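Local coordinates for alpha-catenin-like protein hmp-1 (Caenorhabditis elegans, PDB 5H5M) that binds beta-catenin and actin filaments in the cadherin-catenin complex of adherens junctions and is required for cell migration and shape change during embryonic enclosure and elongation, at residues Tyr25-Gly28 and Thr29-Asp33; Ala98-His101 and Lys102-Asp106. All coordinates share one frame; numbering follows the deposited sequence.

Both contacts are local, between residues three to five apart along the chain, in the helical M domain of this vinculin/alpha-catenin family protein. Contact 1 forms the start of helix 27-49, at the periphery, its centre about 39 Å from the centre of the chain; contact 2 lies within helix 92-122 and is partly buried, its centre about 24 Å from that of the chain. Their nearest atoms are about 11 Å apart. Helix 56-80 is their common neighbour, meeting Y25 and R31 through L77, and V100 and T104 through L69. At the helix start, a carboxylate and a carbonyl bond to backbone N-H groups; in mid-helix, E99, K102 and R103 form a salt-bridge network and a threonine hydroxyl bonds to the carbonyl one turn earlier.

Contact 1 of 2, residues Tyr25-Gly28 and Thr29-Asp33; sequences YRRG and TDRPD
R26 and D30 are joined by two reciprocal hydrogen bonds at the N-terminal end of helix 27-49. D30 N donates to R26 O at 2.7 Å, almost in line with the carbonyl bond, and R26 N returns a bond to D30 OD2 at 2.9 Å, using the anti lone pair of that oxygen. CG of D30 stands beside its own backbone N (chi1 -81°), which turns the carboxylate back to the residue preceding the helix. With an alanine here, the N-H of R26 would probably lose its acceptor and the start of the helix would be held less firmly. T29 N also bonds to R26 O, at 3.1 Å, from above the carbonyl plane. T29 OG1 lies over one face of the R26 guanidinium, toward its rim. R27 and R31 run side by side in the same direction, their NH1 atoms 3.4 Å apart; both form salt bridges with E81, whose carboxylate also accepts a bond from Y25 OH. P32, lacking an N-H, kinks the helix and sets its CD 3.3 Å from R27 O. Y25 CE1 passes D30 CB at 3.8 Å, and Y25 OH ends 3.4 Å from R31 CB.

Contact 2 of 2, residues Ala98-His101 and Lys102-Asp106; sequences AEVH and KRTKD
E99 and R103 meet one helical turn apart because both chains fold along the helix: E99 leaves with CG opposite its backbone N and bends at chi2 (70°), while R103 starts with CG beside its own N and bends at chi2 (-63°). The guanidinium then presents its NE and NH2 edge to one oxygen. E99 OE2 accepts from R103 NH2 at 2.9 Å, nearly along its C-O axis, and from R103 NE at 3.1 Å, from above the carboxylate plane. OE2 lies in the guanidinium plane, although the two flat groups are turned 62° apart. K102 extends the network: its NZ sits over one face of the R103 guanidinium, toward the rim, and makes a long salt bridge of 3.9 Å to E99 OE1. On the buried side, V100 O takes two bonds from T104, from N at 2.8 Å and from OG1 at 2.9 Å, so the hydroxyl donates to a carbonyl of its own helix. V100 and T104 pack on L69 of helix 56-80; on helix 6-17, V100 meets F14 and T104 meets I11. H101 NE2 bonds to Q15 O of helix 6-17, and R103 rests against E65 and N68 of helix 56-80.

Contact 1 of 2, residues Tyr25-Gly28 and Thr29-Asp33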
ATOM      1  N   TYR A  25      -2.593  37.720 -17.578  1.00 46.34           N
ATOM      2  CA  TYR A  25      -3.718  37.278 -16.756  1.00 47.32           C
ATOM      3  C   TYR A  25      -5.006  38.030 -17.085  1.00 51.97           C
ATOM      4  O   TYR A  25      -5.025  39.260 -17.152  1.00 51.82           O
ATOM      5  CB  TYR A  25      -3.396  37.438 -15.268  1.00 47.06           C
ATOM      6  CG  TYR A  25      -4.511  36.970 -14.355  1.00 53.64           C
ATOM      7  CD1 TYR A  25      -4.570  35.651 -13.916  1.00 37.09           C
ATOM      8  CD2 TYR A  25      -5.508  37.845 -13.937  1.00 44.53           C
ATOM      9  CE1 TYR A  25      -5.589  35.220 -13.086  1.00 35.79           C
ATOM     10  CE2 TYR A  25      -6.528  37.421 -13.114  1.00 46.94           C
ATOM     11  CZ  TYR A  25      -6.563  36.110 -12.687  1.00 42.42           C
ATOM     12  OH  TYR A  25      -7.580  35.692 -11.861  1.00 45.48           O
ATOM     13  N   ARG A  26      -6.080  37.274 -17.290  1.00 47.76           N
ATOM     14  CA  ARG A  26      -7.398  37.841 -17.549  1.00 52.04           C
ATOM     15  C   ARG A  26      -8.422  37.221 -16.604  1.00 49.92           C
ATOM     16  O   ARG A  26      -8.664  36.015 -16.652  1.00 47.10           O
ATOM     17  CB  ARG A  26      -7.811  37.609 -19.003  1.00 48.34           C
ATOM     18  CG  ARG A  26      -6.767  38.021 -20.026  1.00 52.65           C
ATOM     19  CD  ARG A  26      -7.026  37.352 -21.364  1.00 53.54           C
ATOM     20  NE  ARG A  26      -8.260  37.822 -21.983  1.00 56.06           N
ATOM     21  CZ  ARG A  26      -8.843  37.234 -23.022  1.00 63.78           C
ATOM     22  NH1 ARG A  26      -8.309  36.142 -23.552  1.00 59.86           N
ATOM     23  NH2 ARG A  26      -9.964  37.734 -23.526  1.00 62.88           N
ATOM     24  N   ARG A  27      -9.020  38.052 -15.753  1.00 51.54           N
ATOM     25  CA  ARG A  27      -9.942  37.582 -14.722  1.00 52.48           C
ATOM     26  C   ARG A  27     -11.089  36.736 -15.275  1.00 54.26           C
ATOM     27  O   ARG A  27     -11.402  35.678 -14.736  1.00 59.04           O
ATOM     28  CB  ARG A  27     -10.521  38.768 -13.943  1.00 51.96           C
ATOM     29  CG  ARG A  27     -11.621  38.366 -12.976  1.00 51.24           C
ATOM     30  CD  ARG A  27     -12.208  39.552 -12.236  1.00 60.25           C
ATOM     31  NE  ARG A  27     -13.355  39.144 -11.427  1.00 67.66           N
ATOM     32  CZ  ARG A  27     -13.264  38.654 -10.195  1.00 58.40           C
ATOM     33  NH1 ARG A  27     -12.078  38.515  -9.619  1.00 48.36           N
ATOM     34  NH2 ARG A  27     -14.360  38.305  -9.536  1.00 64.62           N
ATOM     35  N   GLY A  28     -11.704  37.199 -16.357  1.00 46.46           N
ATOM     36  CA  GLY A  28     -12.871  36.532 -16.903  1.00 48.69           C
ATOM     37  C   GLY A  28     -12.602  35.204 -17.588  1.00 56.65           C
ATOM     38  O   GLY A  28     -13.538  34.497 -17.965  1.00 59.92           O
ATOM     39  N   THR A  29     -11.329  34.859 -17.758  1.00 47.37           N
ATOM     40  CA  THR A  29     -10.974  33.600 -18.405  1.00 63.31           C
ATOM     41  C   THR A  29     -10.001  32.775 -17.565  1.00 53.12           C
ATOM     42  O   THR A  29     -10.241  31.594 -17.315  1.00 51.66           O
ATOM     43  CB  THR A  29     -10.360  33.832 -19.803  1.00 67.26           C
ATOM     44  OG1 THR A  29      -9.351  34.845 -19.725  1.00 71.98           O
ATOM     45  CG2 THR A  29     -11.430  34.270 -20.794  1.00 67.72           C
ATOM     46  N   ASP A  30      -8.913  33.399 -17.126  1.00 52.61           N
ATOM     47  CA  ASP A  30      -7.871  32.692 -16.384  1.00 51.89           C
ATOM     48  C   ASP A  30      -8.320  32.287 -14.986  1.00 47.55           C
ATOM     49  O   ASP A  30      -7.787  31.342 -14.409  1.00 40.37           O
ATOM     50  CB  ASP A  30      -6.605  33.548 -16.290  1.00 58.70           C
ATOM     51  CG  ASP A  30      -5.758  33.477 -17.544  1.00 58.30           C
ATOM     52  OD1 ASP A  30      -5.590  32.364 -18.087  1.00 57.22           O
ATOM     53  OD2 ASP A  30      -5.265  34.535 -17.990  1.00 61.95           O
ATOM     54  N   ARG A  31      -9.296  33.000 -14.436  1.00 53.38           N
ATOM     55  CA  ARG A  31      -9.778  32.680 -13.095  1.00 47.71           C
ATOM     56  C   ARG A  31     -10.788  31.519 -13.056  1.00 49.64           C
ATOM     57  O   ARG A  31     -10.628  30.610 -12.242  1.00 43.58           O
ATOM     58  CB  ARG A  31     -10.387  33.918 -12.431  1.00 37.95           C
ATOM     59  CG  ARG A  31     -10.888  33.653 -11.026  1.00 38.16           C
ATOM     60  CD  ARG A  31     -11.436  34.904 -10.354  1.00 46.38           C
ATOM     61  NE  ARG A  31     -11.639  34.669  -8.929  1.00 58.95           N
ATOM     62  CZ  ARG A  31     -10.963  35.281  -7.962  1.00 49.00           C
ATOM     63  NH1 ARG A  31     -10.050  36.193  -8.260  1.00 35.55           N
ATOM     64  NH2 ARG A  31     -11.212  34.989  -6.695  1.00 55.89           N
ATOM     65  N   PRO A  32     -11.828  31.538 -13.919  1.00 50.22           N
ATOM     66  CA  PRO A  32     -12.807  30.446 -13.805  1.00 44.45           C
ATOM     67  C   PRO A  32     -12.247  29.055 -14.110  1.00 46.06           C
ATOM     68  O   PRO A  32     -12.702  28.080 -13.508  1.00 47.00           O
ATOM     69  CB  PRO A  32     -13.878  30.824 -14.840  1.00 44.09           C
ATOM     70  CG  PRO A  32     -13.715  32.279 -15.054  1.00 44.76           C
ATOM     71  CD  PRO A  32     -12.249  32.532 -14.923  1.00 47.80           C
ATOM     72  N   ASP A  33     -11.287  28.955 -15.025  1.00 39.65           N
ATOM     73  CA  ASP A  33     -10.762  27.645 -15.396  1.00 52.07           C
ATOM     74  C   ASP A  33      -9.725  27.170 -14.382  1.00 52.98           C
ATOM     75  O   ASP A  33      -9.587  25.972 -14.142  1.00 55.34           O
ATOM     76  CB  ASP A  33     -10.161  27.665 -16.805  1.00 62.01           C
ATOM     77  CG  ASP A  33      -8.829  28.382 -16.863  1.00 68.91           C
ATOM     78  OD1 ASP A  33      -8.718  29.477 -16.276  1.00 68.12           O
ATOM     79  OD2 ASP A  33      -7.889  27.837 -17.483  1.00 62.75           O
TER

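Contact 2 of 2, residues Ala98-His101 and Lys102-Asp106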
ATOM      1  N   ALA A  98       4.517  30.177  -5.068  1.00 39.23           N
ATOM      2  CA  ALA A  98       5.275  29.269  -4.213  1.00 44.91           C
ATOM      3  C   ALA A  98       4.387  28.633  -3.144  1.00 41.72           C
ATOM      4  O   ALA A  98       4.549  27.458  -2.809  1.00 44.02           O
ATOM      5  CB  ALA A  98       6.441  30.002  -3.563  1.00 37.28           C
ATOM      6  N   GLU A  99       3.451  29.415  -2.615  1.00 35.06           N
ATOM      7  CA  GLU A  99       2.530  28.928  -1.596  1.00 34.25           C
ATOM      8  C   GLU A  99       1.623  27.830  -2.148  1.00 33.44           C
ATOM      9  O   GLU A  99       1.382  26.819  -1.488  1.00 34.33           O
ATOM     10  CB  GLU A  99       1.688  30.081  -1.042  1.00 44.09           C
ATOM     11  CG  GLU A  99       0.682  29.674   0.030  1.00 54.87           C
ATOM     12  CD  GLU A  99       1.334  29.275   1.343  1.00 66.23           C
ATOM     13  OE1 GLU A  99       2.557  29.486   1.500  1.00 71.40           O
ATOM     14  OE2 GLU A  99       0.619  28.751   2.222  1.00 70.56           O
ATOM     15  N   VAL A 100       1.124  28.034  -3.363  1.00 33.32           N
ATOM     16  CA  VAL A 100       0.272  27.045  -4.009  1.00 32.26           C
ATOM     17  C   VAL A 100       1.052  25.764  -4.292  1.00 35.55           C
ATOM     18  O   VAL A 100       0.562  24.662  -4.032  1.00 34.07           O
ATOM     19  CB  VAL A 100      -0.326  27.577  -5.327  1.00 31.12           C
ATOM     20  CG1 VAL A 100      -1.195  26.516  -5.979  1.00 28.83           C
ATOM     21  CG2 VAL A 100      -1.134  28.839  -5.071  1.00 30.57           C
ATOM     22  N   HIS A 101       2.268  25.920  -4.816  1.00 30.09           N
ATOM     23  CA  HIS A 101       3.135  24.783  -5.120  1.00 35.99           C
ATOM     24  C   HIS A 101       3.428  23.950  -3.880  1.00 38.85           C
ATOM     25  O   HIS A 101       3.512  22.726  -3.956  1.00 42.06           O
ATOM     26  CB  HIS A 101       4.453  25.251  -5.746  1.00 38.02           C
ATOM     27  CG  HIS A 101       4.360  25.537  -7.213  1.00 45.86           C
ATOM     28  ND1 HIS A 101       5.315  26.264  -7.892  1.00 54.17           N
ATOM     29  CD2 HIS A 101       3.431  25.188  -8.133  1.00 47.37           C
ATOM     30  CE1 HIS A 101       4.975  26.354  -9.164  1.00 50.50           C
ATOM     31  NE2 HIS A 101       3.835  25.710  -9.339  1.00 53.14           N
ATOM     32  N   LYS A 102       3.583  24.617  -2.739  1.00 36.53           N
ATOM     33  CA  LYS A 102       3.849  23.917  -1.488  1.00 40.75           C
ATOM     34  C   LYS A 102       2.636  23.105  -1.026  1.00 35.72           C
ATOM     35  O   LYS A 102       2.783  21.990  -0.522  1.00 32.85           O
ATOM     36  CB  LYS A 102       4.266  24.903  -0.397  1.00 43.92           C
ATOM     37  CG  LYS A 102       5.026  24.252   0.747  1.00 57.42           C
ATOM     38  CD  LYS A 102       4.396  24.574   2.091  1.00 65.05           C
ATOM     39  CE  LYS A 102       4.360  26.073   2.341  1.00 65.45           C
ATOM     40  NZ  LYS A 102       3.730  26.396   3.652  1.00 72.52           N
ATOM     41  N   ARG A 103       1.442  23.665  -1.197  1.00 30.06           N
ATOM     42  CA  ARG A 103       0.215  22.960  -0.835  1.00 30.41           C
ATOM     43  C   ARG A 103      -0.031  21.798  -1.790  1.00 30.86           C
ATOM     44  O   ARG A 103      -0.423  20.710  -1.370  1.00 31.01           O
ATOM     45  CB  ARG A 103      -0.985  23.910  -0.840  1.00 28.98           C
ATOM     46  CG  ARG A 103      -0.826  25.108   0.075  1.00 33.55           C
ATOM     47  CD  ARG A 103      -0.696  24.686   1.530  1.00 35.65           C
ATOM     48  NE  ARG A 103      -0.332  25.813   2.382  1.00 47.11           N
ATOM     49  CZ  ARG A 103      -0.297  25.772   3.710  1.00 59.28           C
ATOM     50  NH1 ARG A 103      -0.612  24.655   4.351  1.00 63.63           N
ATOM     51  NH2 ARG A 103       0.049  26.852   4.398  1.00 57.04           N
ATOM     52  N   THR A 104       0.206  22.036  -3.075  1.00 34.82           N
ATOM     53  CA  THR A 104       0.068  20.997  -4.089  1.00 35.55           C
ATOM     54  C   THR A 104       1.034  19.840  -3.833  1.00 37.43           C
ATOM     55  O   THR A 104       0.661  18.673  -3.945  1.00 40.38           O
ATOM     56  CB  THR A 104       0.310  21.555  -5.506  1.00 33.29           C
ATOM     57  OG1 THR A 104      -0.557  22.671  -5.739  1.00 37.98           O
ATOM     58  CG2 THR A 104       0.033  20.492  -6.545  1.00 42.37           C
ATOM     59  N   LYS A 105       2.274  20.172  -3.480  1.00 33.52           N
ATOM     60  CA  LYS A 105       3.287  19.164  -3.186  1.00 27.65           C
ATOM     61  C   LYS A 105       2.877  18.285  -2.006  1.00 33.63           C
ATOM     62  O   LYS A 105       3.068  17.065  -2.031  1.00 28.86           O
ATOM     63  CB  LYS A 105       4.639  19.821  -2.890  1.00 29.02           C
ATOM     64  CG  LYS A 105       5.697  18.824  -2.437  1.00 35.46           C
ATOM     65  CD  LYS A 105       7.023  19.479  -2.088  1.00 40.45           C
ATOM     66  CE  LYS A 105       7.989  18.442  -1.533  1.00 41.92           C
ATOM     67  NZ  LYS A 105       9.329  19.001  -1.222  1.00 59.49           N
ATOM     68  N   ASP A 106       2.318  18.903  -0.971  1.00 27.78           N
ATOM     69  CA  ASP A 106       1.881  18.155   0.200  1.00 29.39           C
ATOM     70  C   ASP A 106       0.662  17.296  -0.115  1.00 31.41           C
ATOM     71  O   ASP A 106       0.563  16.154   0.337  1.00 30.31           O
ATOM     72  CB  ASP A 106       1.573  19.101   1.361  1.00 31.23           C
ATOM     73  CG  ASP A 106       2.825  19.701   1.971  1.00 45.48           C
ATOM     74  OD1 ASP A 106       2.763  20.852   2.455  1.00 53.93           O
ATOM     75  OD2 ASP A 106       3.872  19.018   1.966  1.00 39.13           O
TER